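Local coordinates for protein serine acetyltransferase (Bacteroides vulgatus ATCC 8482, PDB 3F1X) that probably transfers an acetyl group to serine in amino-acid biosynthesis and carries a left-handed beta-helix domain, at residues K44-A49 / I160-I165; F58-V63 / N69-V74; R127-T132 / I199-T204; A136-D141 / G148-C153. All blocks are in the same frame, centred on the assembly; numbering follows the deposited sequence.

Overall arrangement
Three of the four contacts lie within the helical region of the chain, and interaction 3 ties that region to the left-handed beta-helix that comes after it. Interaction 1 joins helices 39-53 and 155-171; the segments of interactions 2 and 4 both fall in the sequence between its two sides. Interactions 3 and 4 share helix 123-139, with centres about 12 Å apart, and T204 packs against A137 between them. R164 links interactions 1 and 3 through probable hydrogen bonds to G200 and I199. Interaction 2 lies about 23 Å, centre to centre, from interaction 3. Interactions 2, 3 and 4 also meet a second subunit, so these helices serve the six-chain assembly as well as the single fold.

Interaction 1 of 4, residues K44-A49 / I160-I165; sequences KIVELA and ISNYRI
The side chains of V46 and N162 cross at about a right angle between two helices, the methyl CG1 of the valine pressed against the amide of the asparagine. CG1 comes to 3.1 Å from N162 OD1, a close van der Waals approach of a carbon to an oxygen. With CG1 anti to the backbone N (chi1 177°), the valine points this methyl at the amide, while V46 CG2 only grazes it, 4.0 Å from N162 ND2. The amide has partners outside the two segments: ND2 donates to I181 O, and OD1 takes a weak hydrogen bond from R50 NH1. One turn farther along each helix, the contact becomes wholly apolar. I165 extends its chain (chi2 171°) until CD1 rests 3.5 Å from A49 CB, the small alanine leaving room for this terminal methyl. This is buried helix-helix packing within the helical region that precedes the left-handed beta-helix of the serine acetyltransferase, and it brings together helices 39-53 and 155-171, widely separated in sequence. A leucine in place of N162 would probably leave I181 O without this donor and R50 without its weak acceptor. Helix 177-189 closes round the same site, with I181 and M184 packing on V46 and A185 on N162.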
loop_
_atom_site.group_PDB
_atom_site.type_symbol
_atom_site.label_atom_id
_atom_site.label_comp_id
_atom_site.label_asym_id
_atom_site.label_seq_id
_atom_site.Cartn_x
_atom_site.Cartn_y
_atom_site.Cartn_z
ATOM N N LYS A 44 -12.714 -8.244 1.743
ATOM C CA LYS A 44 -12.589 -8.451 0.303
ATOM C C LYS A 44 -13.704 -9.341 -0.209
ATOM O O LYS A 44 -14.253 -9.113 -1.281
ATOM C CB LYS A 44 -11.243 -9.097 -0.045
ATOM C CG LYS A 44 -10.058 -8.158 0.042
ATOM C CD LYS A 44 -8.749 -8.919 -0.139
ATOM C CE LYS A 44 -7.558 -7.998 0.051
ATOM N NZ LYS A 44 -6.269 -8.754 0.107
ATOM N N ILE A 45 -14.039 -10.360 0.572
ATOM C CA ILE A 45 -15.095 -11.288 0.189
ATOM C C ILE A 45 -16.440 -10.592 0.026
ATOM O O ILE A 45 -17.113 -10.768 -0.998
ATOM C CB ILE A 45 -15.214 -12.435 1.215
ATOM C CG1 ILE A 45 -14.024 -13.384 1.036
ATOM C CG2 ILE A 45 -16.538 -13.177 1.048
ATOM C CD1 ILE A 45 -13.899 -14.433 2.099
ATOM N N VAL A 46 -16.836 -9.805 1.026
ATOM C CA VAL A 46 -18.105 -9.092 0.951
ATOM C C VAL A 46 -18.107 -8.080 -0.202
ATOM O O VAL A 46 -19.123 -7.902 -0.869
ATOM C CB VAL A 46 -18.428 -8.361 2.280
ATOM C CG1 VAL A 46 -19.710 -7.569 2.137
ATOM C CG2 VAL A 46 -18.584 -9.367 3.400
ATOM N N GLU A 47 -16.977 -7.419 -0.449
ATOM C CA GLU A 47 -16.921 -6.443 -1.538
ATOM C C GLU A 47 -17.075 -7.109 -2.914
ATOM O O GLU A 47 -17.699 -6.552 -3.816
ATOM C CB GLU A 47 -15.612 -5.649 -1.470
ATOM C CG GLU A 47 -15.539 -4.705 -0.263
ATOM C CD GLU A 47 -16.589 -3.610 -0.324
ATOM O OE1 GLU A 47 -16.530 -2.793 -1.267
ATOM O OE2 GLU A 47 -17.475 -3.563 0.563
ATOM N N LEU A 48 -16.503 -8.302 -3.066
ATOM C CA LEU A 48 -16.604 -9.037 -4.323
ATOM C C LEU A 48 -18.039 -9.510 -4.501
ATOM O O LEU A 48 -18.582 -9.489 -5.603
ATOM C CB LEU A 48 -15.651 -10.235 -4.313
ATOM C CG LEU A 48 -14.172 -9.908 -4.536
ATOM C CD1 LEU A 48 -13.303 -11.066 -4.047
ATOM C CD2 LEU A 48 -13.931 -9.621 -6.005
ATOM N N ALA A 49 -18.652 -9.943 -3.405
ATOM C CA ALA A 49 -20.034 -10.395 -3.457
ATOM C C ALA A 49 -20.912 -9.253 -3.973
ATOM O O ALA A 49 -21.794 -9.473 -4.808
ATOM C CB ALA A 49 -20.497 -10.839 -2.077
ATOM N N ILE A 160 -28.015 -4.875 4.838
ATOM C CA ILE A 160 -28.945 -5.919 4.416
ATOM C C ILE A 160 -28.241 -6.920 3.495
ATOM O O ILE A 160 -28.483 -8.125 3.573
ATOM C CB ILE A 160 -30.180 -5.299 3.710
ATOM C CG1 ILE A 160 -30.968 -4.461 4.715
ATOM C CG2 ILE A 160 -31.088 -6.393 3.137
ATOM C CD1 ILE A 160 -32.033 -3.596 4.090
ATOM N N SER A 161 -27.364 -6.424 2.631
ATOM C CA SER A 161 -26.617 -7.301 1.737
ATOM C C SER A 161 -25.732 -8.223 2.563
ATOM O O SER A 161 -25.732 -9.436 2.355
ATOM C CB SER A 161 -25.747 -6.483 0.782
ATOM O OG SER A 161 -26.544 -5.721 -0.097
ATOM N N ASN A 162 -24.982 -7.645 3.506
ATOM C CA ASN A 162 -24.094 -8.434 4.363
ATOM C C ASN A 162 -24.915 -9.486 5.115
ATOM O O ASN A 162 -24.503 -10.643 5.239
ATOM C CB ASN A 162 -23.361 -7.538 5.380
ATOM C CG ASN A 162 -22.086 -6.912 4.818
ATOM O OD1 ASN A 162 -22.078 -6.363 3.716
ATOM N ND2 ASN A 162 -21.002 -6.975 5.591
ATOM N N TYR A 163 -26.070 -9.071 5.628
ATOM C CA TYR A 163 -26.957 -9.981 6.347
ATOM C C TYR A 163 -27.378 -11.175 5.482
ATOM O O TYR A 163 -27.201 -12.329 5.878
ATOM C CB TYR A 163 -28.228 -9.260 6.823
ATOM C CG TYR A 163 -29.364 -10.225 7.053
ATOM C CD1 TYR A 163 -29.341 -11.116 8.119
ATOM C CD2 TYR A 163 -30.402 -10.336 6.130
ATOM C CE1 TYR A 163 -30.328 -12.108 8.256
ATOM C CE2 TYR A 163 -31.383 -11.322 6.258
ATOM C CZ TYR A 163 -31.336 -12.200 7.317
ATOM O OH TYR A 163 -32.295 -13.180 7.413
ATOM N N ARG A 164 -27.952 -10.908 4.310
ATOM C CA ARG A 164 -28.392 -12.006 3.447
ATOM C C ARG A 164 -27.235 -12.906 3.041
ATOM O O ARG A 164 -27.409 -14.110 2.873
ATOM C CB ARG A 164 -29.135 -11.470 2.218
ATOM C CG ARG A 164 -30.444 -10.761 2.582
ATOM C CD ARG A 164 -31.405 -10.713 1.400
ATOM N NE ARG A 164 -32.555 -9.836 1.634
ATOM C CZ ARG A 164 -33.562 -10.108 2.459
ATOM N NH1 ARG A 164 -33.578 -11.244 3.147
ATOM N NH2 ARG A 164 -34.556 -9.243 2.593
ATOM N N ILE A 165 -26.048 -12.332 2.903
ATOM C CA ILE A 165 -24.880 -13.127 2.557
ATOM C C ILE A 165 -24.531 -14.041 3.736
ATOM O O ILE A 165 -24.285 -15.246 3.565
ATOM C CB ILE A 165 -23.670 -12.221 2.233
ATOM C CG1 ILE A 165 -23.858 -11.580 0.860
ATOM C CG2 ILE A 165 -22.377 -13.027 2.283
ATOM C CD1 ILE A 165 -22.852 -10.511 0.531
#

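Interaction 2 of 4, residues F58-V63 / N69-V74; sequences FGNSTV and NYHIGV
The loop of residues 58-63 passes helix 68-93 most closely where G59 faces H71, their CA atoms 6.6 Å apart, and no hydrogen bond joins the two segments. Instead the backbone oxygen of G59 sits over one face of the H71 imidazole, 3.5 Å from CG and displaced toward the rim. The amide of N60 arrives obliquely: its ND2 lies 3.2 Å from H71 CE1, and the amide and ring planes are inclined by 64°. N60 reaches this place because its CG is anti to the backbone N (chi1 -164°). The other end of the same amide shapes the loop. N60 OD1 accepts from T62 N at 2.9 Å with an almost straight N-H...O angle of 177°, the bond of an Asx turn, although the donor stands above the carbonyl plane. The turn thus holds the amide while ND2 donates to E77 of a third subunit, whose side chain also packs on H71. H71 ND1 makes a weak hydrogen bond to T67 O of the same chain, which may limit how the ring turns. An alanine at H71 would remove the ring and is likely to leave G59 O and the N60 amide without their packing surface on this helix. S61 and V63 make backbone hydrogen bonds to a second subunit.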
loop_
_atom_site.group_PDB
_atom_site.type_symbol
_atom_site.label_atom_id
_atom_site.label_comp_id
_atom_site.label_asym_id
_atom_site.label_seq_id
_atom_site.Cartn_x
_atom_site.Cartn_y
_atom_site.Cartn_z
ATOM N N PHE A 58 -20.109 -1.977 -8.292
ATOM C CA PHE A 58 -18.983 -2.246 -7.417
ATOM C C PHE A 58 -18.026 -3.063 -8.272
ATOM O O PHE A 58 -16.873 -3.293 -7.896
ATOM C CB PHE A 58 -19.424 -3.081 -6.210
ATOM C CG PHE A 58 -20.293 -2.340 -5.238
ATOM C CD1 PHE A 58 -19.733 -1.455 -4.315
ATOM C CD2 PHE A 58 -21.677 -2.526 -5.234
ATOM C CE1 PHE A 58 -20.537 -0.767 -3.398
ATOM C CE2 PHE A 58 -22.496 -1.841 -4.319
ATOM C CZ PHE A 58 -21.921 -0.960 -3.400
ATOM N N GLY A 59 -18.530 -3.482 -9.433
ATOM C CA GLY A 59 -17.768 -4.301 -10.361
ATOM C C GLY A 59 -16.844 -3.629 -11.362
ATOM O O GLY A 59 -16.186 -4.325 -12.129
ATOM N N ASN A 60 -16.795 -2.297 -11.376
ATOM C CA ASN A 60 -15.921 -1.568 -12.296
ATOM C C ASN A 60 -15.938 -0.069 -11.985
ATOM O O ASN A 60 -16.976 0.490 -11.634
ATOM C CB ASN A 60 -16.358 -1.794 -13.747
ATOM C CG ASN A 60 -15.283 -1.402 -14.748
ATOM O OD1 ASN A 60 -14.560 -0.422 -14.550
ATOM N ND2 ASN A 60 -15.185 -2.157 -15.837
ATOM N N SER A 61 -14.782 0.575 -12.122
ATOM C CA SER A 61 -14.653 2.007 -11.847
ATOM C C SER A 61 -15.263 2.899 -12.930
ATOM O O SER A 61 -15.584 4.060 -12.683
ATOM C CB SER A 61 -13.177 2.362 -11.668
ATOM O OG SER A 61 -12.424 1.976 -12.805
ATOM N N THR A 62 -15.397 2.364 -14.138
ATOM C CA THR A 62 -15.989 3.115 -15.237
ATOM C C THR A 62 -17.029 2.217 -15.888
ATOM O O THR A 62 -16.924 0.992 -15.828
ATOM C CB THR A 62 -14.953 3.510 -16.306
ATOM O OG1 THR A 62 -14.460 2.332 -16.950
ATOM C CG2 THR A 62 -13.794 4.263 -15.676
ATOM N N VAL A 63 -18.032 2.828 -16.506
ATOM C CA VAL A 63 -19.087 2.071 -17.158
ATOM C C VAL A 63 -18.591 1.428 -18.453
ATOM O O VAL A 63 -17.981 2.090 -19.296
ATOM C CB VAL A 63 -20.287 2.980 -17.485
ATOM C CG1 VAL A 63 -21.451 2.144 -18.009
ATOM C CG2 VAL A 63 -20.693 3.767 -16.241
ATOM N N ASN A 69 -19.487 -9.191 -18.118
ATOM C CA ASN A 69 -19.328 -10.626 -17.949
ATOM C C ASN A 69 -17.897 -11.027 -17.600
ATOM O O ASN A 69 -17.690 -11.914 -16.768
ATOM C CB ASN A 69 -19.814 -11.337 -19.216
ATOM C CG ASN A 69 -21.299 -11.091 -19.482
ATOM O OD1 ASN A 69 -21.811 -11.387 -20.564
ATOM N ND2 ASN A 69 -21.999 -10.551 -18.481
ATOM N N TYR A 70 -16.913 -10.380 -18.222
ATOM C CA TYR A 70 -15.516 -10.684 -17.926
ATOM C C TYR A 70 -15.291 -10.458 -16.437
ATOM O O TYR A 70 -14.718 -11.303 -15.758
ATOM C CB TYR A 70 -14.557 -9.778 -18.714
ATOM C CG TYR A 70 -14.651 -9.899 -20.219
ATOM C CD1 TYR A 70 -14.752 -11.144 -20.837
ATOM C CD2 TYR A 70 -14.639 -8.766 -21.029
ATOM C CE1 TYR A 70 -14.844 -11.258 -22.234
ATOM C CE2 TYR A 70 -14.730 -8.866 -22.421
ATOM C CZ TYR A 70 -14.831 -10.114 -23.019
ATOM O OH TYR A 70 -14.911 -10.217 -24.391
ATOM N N HIS A 71 -15.757 -9.319 -15.933
ATOM C CA HIS A 71 -15.587 -8.997 -14.523
ATOM C C HIS A 71 -16.302 -9.958 -13.585
ATOM O O HIS A 71 -15.779 -10.265 -12.511
ATOM C CB HIS A 71 -16.007 -7.554 -14.244
ATOM C CG HIS A 71 -14.921 -6.561 -14.525
ATOM N ND1 HIS A 71 -14.943 -5.711 -15.610
ATOM C CD2 HIS A 71 -13.750 -6.325 -13.889
ATOM C CE1 HIS A 71 -13.831 -4.996 -15.630
ATOM N NE2 HIS A 71 -13.089 -5.351 -14.597
ATOM N N ILE A 72 -17.483 -10.431 -13.977
ATOM C CA ILE A 72 -18.214 -11.382 -13.150
ATOM C C ILE A 72 -17.399 -12.680 -13.057
ATOM O O ILE A 72 -17.307 -13.299 -11.991
ATOM C CB ILE A 72 -19.604 -11.693 -13.749
ATOM C CG1 ILE A 72 -20.516 -10.478 -13.587
ATOM C CG2 ILE A 72 -20.208 -12.928 -13.075
ATOM C CD1 ILE A 72 -21.859 -10.613 -14.291
ATOM N N GLY A 73 -16.797 -13.070 -14.178
ATOM C CA GLY A 73 -15.995 -14.282 -14.223
ATOM C C GLY A 73 -14.777 -14.212 -13.329
ATOM O O GLY A 73 -14.503 -15.142 -12.562
ATOM N N VAL A 74 -14.038 -13.113 -13.427
ATOM C CA VAL A 74 -12.845 -12.929 -12.607
ATOM C C VAL A 74 -13.227 -12.784 -11.137
ATOM O O VAL A 74 -12.598 -13.380 -10.265
ATOM C CB VAL A 74 -12.046 -11.680 -13.046
ATOM C CG1 VAL A 74 -10.855 -11.470 -12.114
ATOM C CG2 VAL A 74 -11.566 -11.851 -14.489
#

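Interaction 3 of 4, residues R127-T132 / I199-T204; sequences RRILAT and IGHHFT
Two imidazoles, those of H201 and H202, each receive an aliphatic group of helix 123-139 over one face. T132 CB stands above the centre of the H202 ring, 3.4 Å from its centroid and only 9° off the normal, a close CH-pi contact. I129 CG2 lies over a face of H201 at 4.2 Å from the centroid, shifted toward the rim, in a looser contact of the same kind; I129 CG1 adds a touch at NE2. Between the two rings, T132 OG1 approaches H201 CB at 3.7 Å and meets the H201 ring obliquely. That hydroxyl also joins the backbones. The chi1 of T132, 70°, sets OG1 between the backbone N and the carbonyl carbon, where it accepts from H202 N at 3.0 Å along a nearly linear N-H...O path (169°) and donates to I129 O at 2.6 Å in the carbonyl plane. The loop lies between strands 198-199 and 204-206 at the start of the left-handed beta-helix, and nearby D133 OD1 takes a further bond from F203 N. One threonine thus relays a hydrogen bond from loop to helix while its carbon skeleton packs on a ring, so polar and apolar forces together fix the helical region against the first coil of the beta-helix.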
loop_
_atom_site.group_PDB
_atom_site.type_symbol
_atom_site.label_atom_id
_atom_site.label_comp_id
_atom_site.label_asym_id
_atom_site.label_seq_id
_atom_site.Cartn_x
_atom_site.Cartn_y
_atom_site.Cartn_z
ATOM N N ARG A 127 -29.272 -11.872 -5.551
ATOM C CA ARG A 127 -29.466 -10.690 -6.383
ATOM C C ARG A 127 -30.959 -10.415 -6.534
ATOM O O ARG A 127 -31.388 -9.262 -6.484
ATOM C CB ARG A 127 -28.847 -10.896 -7.770
ATOM C CG ARG A 127 -29.132 -9.761 -8.745
ATOM C CD ARG A 127 -28.674 -10.125 -10.150
ATOM N NE ARG A 127 -27.224 -10.106 -10.276
ATOM C CZ ARG A 127 -26.569 -10.430 -11.389
ATOM N NH1 ARG A 127 -27.242 -10.801 -12.469
ATOM N NH2 ARG A 127 -25.246 -10.386 -11.417
ATOM N N ARG A 128 -31.741 -11.476 -6.724
ATOM C CA ARG A 128 -33.188 -11.338 -6.876
ATOM C C ARG A 128 -33.836 -10.773 -5.619
ATOM O O ARG A 128 -34.722 -9.923 -5.697
ATOM C CB ARG A 128 -33.841 -12.688 -7.187
ATOM C CG ARG A 128 -33.420 -13.305 -8.504
ATOM C CD ARG A 128 -34.222 -14.565 -8.794
ATOM N NE ARG A 128 -33.611 -15.332 -9.871
ATOM C CZ ARG A 128 -33.008 -16.500 -9.701
ATOM N NH1 ARG A 128 -32.940 -17.042 -8.495
ATOM N NH2 ARG A 128 -32.466 -17.123 -10.735
ATOM N N ILE A 129 -33.403 -11.250 -4.455
ATOM C CA ILE A 129 -33.976 -10.765 -3.210
ATOM C C ILE A 129 -33.538 -9.337 -2.918
ATOM O O ILE A 129 -34.362 -8.479 -2.620
ATOM C CB ILE A 129 -33.586 -11.658 -2.010
ATOM C CG1 ILE A 129 -34.029 -13.099 -2.267
ATOM C CG2 ILE A 129 -34.257 -11.131 -0.744
ATOM C CD1 ILE A 129 -33.619 -14.084 -1.187
ATOM N N LEU A 130 -32.239 -9.088 -3.015
ATOM C CA LEU A 130 -31.719 -7.762 -2.748
ATOM C C LEU A 130 -32.359 -6.749 -3.679
ATOM O O LEU A 130 -32.570 -5.613 -3.291
ATOM C CB LEU A 130 -30.195 -7.749 -2.885
ATOM C CG LEU A 130 -29.518 -8.566 -1.778
ATOM C CD1 LEU A 130 -28.035 -8.715 -2.059
ATOM C CD2 LEU A 130 -29.754 -7.881 -0.451
ATOM N N ALA A 131 -32.678 -7.165 -4.903
ATOM C CA ALA A 131 -33.320 -6.267 -5.856
ATOM C C ALA A 131 -34.633 -5.731 -5.271
ATOM O O ALA A 131 -34.966 -4.559 -5.454
ATOM C CB ALA A 131 -33.582 -6.991 -7.189
ATOM N N THR A 132 -35.373 -6.580 -4.558
ATOM C CA THR A 132 -36.634 -6.136 -3.968
ATOM C C THR A 132 -36.373 -5.182 -2.810
ATOM O O THR A 132 -37.173 -4.274 -2.551
ATOM C CB THR A 132 -37.497 -7.327 -3.474
ATOM O OG1 THR A 132 -36.892 -7.930 -2.325
ATOM C CG2 THR A 132 -37.643 -8.359 -4.589
ATOM N N ILE A 199 -35.631 -12.809 7.488
ATOM C CA ILE A 199 -36.185 -11.581 6.954
ATOM C C ILE A 199 -36.755 -11.701 5.552
ATOM O O ILE A 199 -36.078 -12.156 4.623
ATOM C CB ILE A 199 -35.121 -10.467 6.968
ATOM C CG1 ILE A 199 -34.590 -10.279 8.395
ATOM C CG2 ILE A 199 -35.714 -9.172 6.445
ATOM C CD1 ILE A 199 -33.528 -9.196 8.513
ATOM N N GLY A 200 -37.999 -11.253 5.408
ATOM C CA GLY A 200 -38.684 -11.323 4.131
ATOM C C GLY A 200 -38.229 -10.361 3.048
ATOM O O GLY A 200 -37.302 -9.567 3.235
ATOM N N HIS A 201 -38.899 -10.433 1.903
ATOM C CA HIS A 201 -38.569 -9.588 0.764
ATOM C C HIS A 201 -38.969 -8.134 0.990
ATOM O O HIS A 201 -39.653 -7.807 1.960
ATOM C CB HIS A 201 -39.255 -10.124 -0.500
ATOM C CG HIS A 201 -38.677 -11.411 -1.001
ATOM N ND1 HIS A 201 -38.162 -12.374 -0.158
ATOM C CD2 HIS A 201 -38.556 -11.907 -2.256
ATOM C CE1 HIS A 201 -37.747 -13.406 -0.871
ATOM N NE2 HIS A 201 -37.975 -13.147 -2.147
ATOM N N HIS A 202 -38.526 -7.269 0.086
ATOM C CA HIS A 202 -38.836 -5.848 0.163
ATOM C C HIS A 202 -38.626 -5.307 1.574
ATOM O O HIS A 202 -39.485 -4.631 2.128
ATOM C CB HIS A 202 -40.279 -5.608 -0.282
ATOM C CG HIS A 202 -40.548 -6.025 -1.693
ATOM N ND1 HIS A 202 -40.762 -7.338 -2.057
ATOM C CD2 HIS A 202 -40.587 -5.308 -2.841
ATOM C CE1 HIS A 202 -40.919 -7.411 -3.367
ATOM N NE2 HIS A 202 -40.817 -6.193 -3.867
ATOM N N PHE A 203 -37.479 -5.620 2.156
ATOM C CA PHE A 203 -37.167 -5.152 3.493
ATOM C C PHE A 203 -36.396 -3.843 3.370
ATOM O O PHE A 203 -35.559 -3.695 2.490
ATOM C CB PHE A 203 -36.312 -6.190 4.224
ATOM C CG PHE A 203 -35.905 -5.771 5.608
ATOM C CD1 PHE A 203 -36.870 -5.529 6.591
ATOM C CD2 PHE A 203 -34.558 -5.626 5.938
ATOM C CE1 PHE A 203 -36.498 -5.150 7.889
ATOM C CE2 PHE A 203 -34.175 -5.247 7.237
ATOM C CZ PHE A 203 -35.149 -5.010 8.213
ATOM N N THR A 204 -36.678 -2.889 4.241
ATOM C CA THR A 204 -35.961 -1.632 4.176
ATOM C C THR A 204 -35.696 -1.075 5.567
ATOM O O THR A 204 -36.486 -1.266 6.491
ATOM C CB THR A 204 -36.734 -0.593 3.328
ATOM O OG1 THR A 204 -35.891 0.535 3.069
ATOM C CG2 THR A 204 -37.968 -0.134 4.051
#

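Interaction 4 of 4, residues A136-D141 / G148-C153; sequences AAYYGD and GEIISC
I150 reaches across from helix 147-153 and places its CD1 methyl against both the backbone and the side-chain root of Y138, 3.4 Å from CA and 3.4 Å from CB. Its CG1 is anti to the carbonyl carbon (chi1 -67°), and chi2 of 176° stretches the chain to full length, which carries the terminal methyl to the surface of helix 123-139. The other branch, CG2, approaches A137 CB at 4.1 Å and meets that residue alone, whereas CD1, seated mainly on Y138, also touches A137. Y138 meets this side chain at about a right angle. Its CG is anti to the backbone N (chi1 176°), a setting that leaves CB beside the isoleucine and turns only the ring edge to it, with CD1 of the tyrosine 4.1 Å from CD1 of I150, near the ring plane. The arrangement is the packing of two consecutive helices, 123-139 and 147-153, folded back on each other through a loop; residues 140-146, beginning with G140, the first to leave helical geometry, connect them. F147, at the start of the second helix, packs edge-to-face with the Y138 ring, and V134 extends the apolar surface met by I150. Farther along the second helix S152 turns back on its own backbone: OG donates to G148 O at 2.9 Å, and S152 N reaches the same oxygen from the opposite face of its carbonyl plane. At this end S152 and C153 pack on F180 of a second subunit.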
loop_
_atom_site.group_PDB
_atom_site.type_symbol
_atom_site.label_atom_id
_atom_site.label_comp_id
_atom_site.label_asym_id
_atom_site.label_seq_id
_atom_site.Cartn_x
_atom_site.Cartn_y
_atom_site.Cartn_z
ATOM N N ALA A 136 -37.797 -1.381 -2.489
ATOM C CA ALA A 136 -38.526 -0.927 -1.317
ATOM C C ALA A 136 -37.875 0.332 -0.752
ATOM O O ALA A 136 -38.565 1.234 -0.267
ATOM C CB ALA A 136 -38.558 -2.023 -0.260
ATOM N N ALA A 137 -36.548 0.397 -0.822
ATOM C CA ALA A 137 -35.819 1.556 -0.310
ATOM C C ALA A 137 -36.094 2.792 -1.163
ATOM O O ALA A 137 -36.164 3.908 -0.650
ATOM C CB ALA A 137 -34.317 1.263 -0.277
ATOM N N TYR A 138 -36.256 2.583 -2.464
ATOM C CA TYR A 138 -36.530 3.670 -3.391
ATOM C C TYR A 138 -37.976 4.165 -3.289
ATOM O O TYR A 138 -38.226 5.334 -3.012
ATOM C CB TYR A 138 -36.255 3.211 -4.828
ATOM C CG TYR A 138 -36.614 4.248 -5.862
ATOM C CD1 TYR A 138 -35.861 5.408 -5.999
ATOM C CD2 TYR A 138 -37.728 4.090 -6.681
ATOM C CE1 TYR A 138 -36.212 6.397 -6.932
ATOM C CE2 TYR A 138 -38.093 5.073 -7.618
ATOM C CZ TYR A 138 -37.329 6.224 -7.737
ATOM O OH TYR A 138 -37.680 7.204 -8.645
ATOM N N TYR A 139 -38.923 3.264 -3.519
ATOM C CA TYR A 139 -40.341 3.609 -3.483
ATOM C C TYR A 139 -40.864 4.248 -2.205
ATOM O O TYR A 139 -41.840 4.994 -2.250
ATOM C CB TYR A 139 -41.186 2.376 -3.803
ATOM C CG TYR A 139 -41.261 2.072 -5.280
ATOM C CD1 TYR A 139 -41.910 2.937 -6.156
ATOM C CD2 TYR A 139 -40.682 0.920 -5.804
ATOM C CE1 TYR A 139 -41.987 2.663 -7.527
ATOM C CE2 TYR A 139 -40.748 0.636 -7.172
ATOM C CZ TYR A 139 -41.404 1.513 -8.027
ATOM O OH TYR A 139 -41.479 1.238 -9.373
ATOM N N GLY A 140 -40.231 3.974 -1.072
ATOM C CA GLY A 140 -40.716 4.553 0.168
ATOM C C GLY A 140 -39.859 5.668 0.728
ATOM O O GLY A 140 -40.062 6.107 1.862
ATOM N N ASP A 141 -38.912 6.143 -0.073
ATOM C CA ASP A 141 -38.007 7.203 0.355
ATOM C C ASP A 141 -37.974 8.334 -0.672
ATOM O O ASP A 141 -37.213 8.288 -1.638
ATOM C CB ASP A 141 -36.604 6.619 0.535
ATOM C CG ASP A 141 -35.689 7.516 1.339
ATOM O OD1 ASP A 141 -35.538 8.703 0.978
ATOM O OD2 ASP A 141 -35.116 7.023 2.337
ATOM N N GLY A 148 -29.566 3.546 -8.568
ATOM C CA GLY A 148 -28.118 3.623 -8.535
ATOM C C GLY A 148 -27.542 4.318 -7.317
ATOM O O GLY A 148 -26.515 3.894 -6.792
ATOM N N GLU A 149 -28.194 5.388 -6.870
ATOM C CA GLU A 149 -27.738 6.135 -5.704
ATOM C C GLU A 149 -27.896 5.279 -4.457
ATOM O O GLU A 149 -27.072 5.327 -3.539
ATOM C CB GLU A 149 -28.550 7.430 -5.534
ATOM C CG GLU A 149 -28.212 8.199 -4.256
ATOM C CD GLU A 149 -28.987 9.505 -4.100
ATOM O OE1 GLU A 149 -30.222 9.468 -3.903
ATOM O OE2 GLU A 149 -28.350 10.578 -4.174
ATOM N N ILE A 150 -28.970 4.500 -4.424
ATOM C CA ILE A 150 -29.248 3.639 -3.285
ATOM C C ILE A 150 -28.204 2.545 -3.135
ATOM O O ILE A 150 -27.621 2.385 -2.067
ATOM C CB ILE A 150 -30.646 3.014 -3.410
ATOM C CG1 ILE A 150 -31.699 4.124 -3.280
ATOM C CG2 ILE A 150 -30.841 1.939 -2.350
ATOM C CD1 ILE A 150 -33.119 3.660 -3.474
ATOM N N ILE A 151 -27.961 1.803 -4.209
ATOM C CA ILE A 151 -26.980 0.723 -4.187
ATOM C C ILE A 151 -25.579 1.254 -3.906
ATOM O O ILE A 151 -24.803 0.640 -3.163
ATOM C CB ILE A 151 -26.941 -0.014 -5.546
ATOM C CG1 ILE A 151 -28.287 -0.691 -5.810
ATOM C CG2 ILE A 151 -25.799 -1.039 -5.563
ATOM C CD1 ILE A 151 -28.396 -1.298 -7.188
ATOM N N SER A 152 -25.272 2.405 -4.496
ATOM C CA SER A 152 -23.953 3.017 -4.375
ATOM C C SER A 152 -23.520 3.601 -3.032
ATOM O O SER A 152 -22.345 3.502 -2.686
ATOM C CB SER A 152 -23.780 4.078 -5.470
ATOM O OG SER A 152 -23.691 3.467 -6.743
ATOM N N CYS A 153 -24.431 4.209 -2.273
ATOM C CA CYS A 153 -24.014 4.782 -1.000
ATOM C C CYS A 153 -24.937 4.634 0.203
ATOM O O CYS A 153 -24.567 5.031 1.308
ATOM C CB CYS A 153 -23.663 6.262 -1.181
ATOM S SG CYS A 153 -25.062 7.359 -1.490
#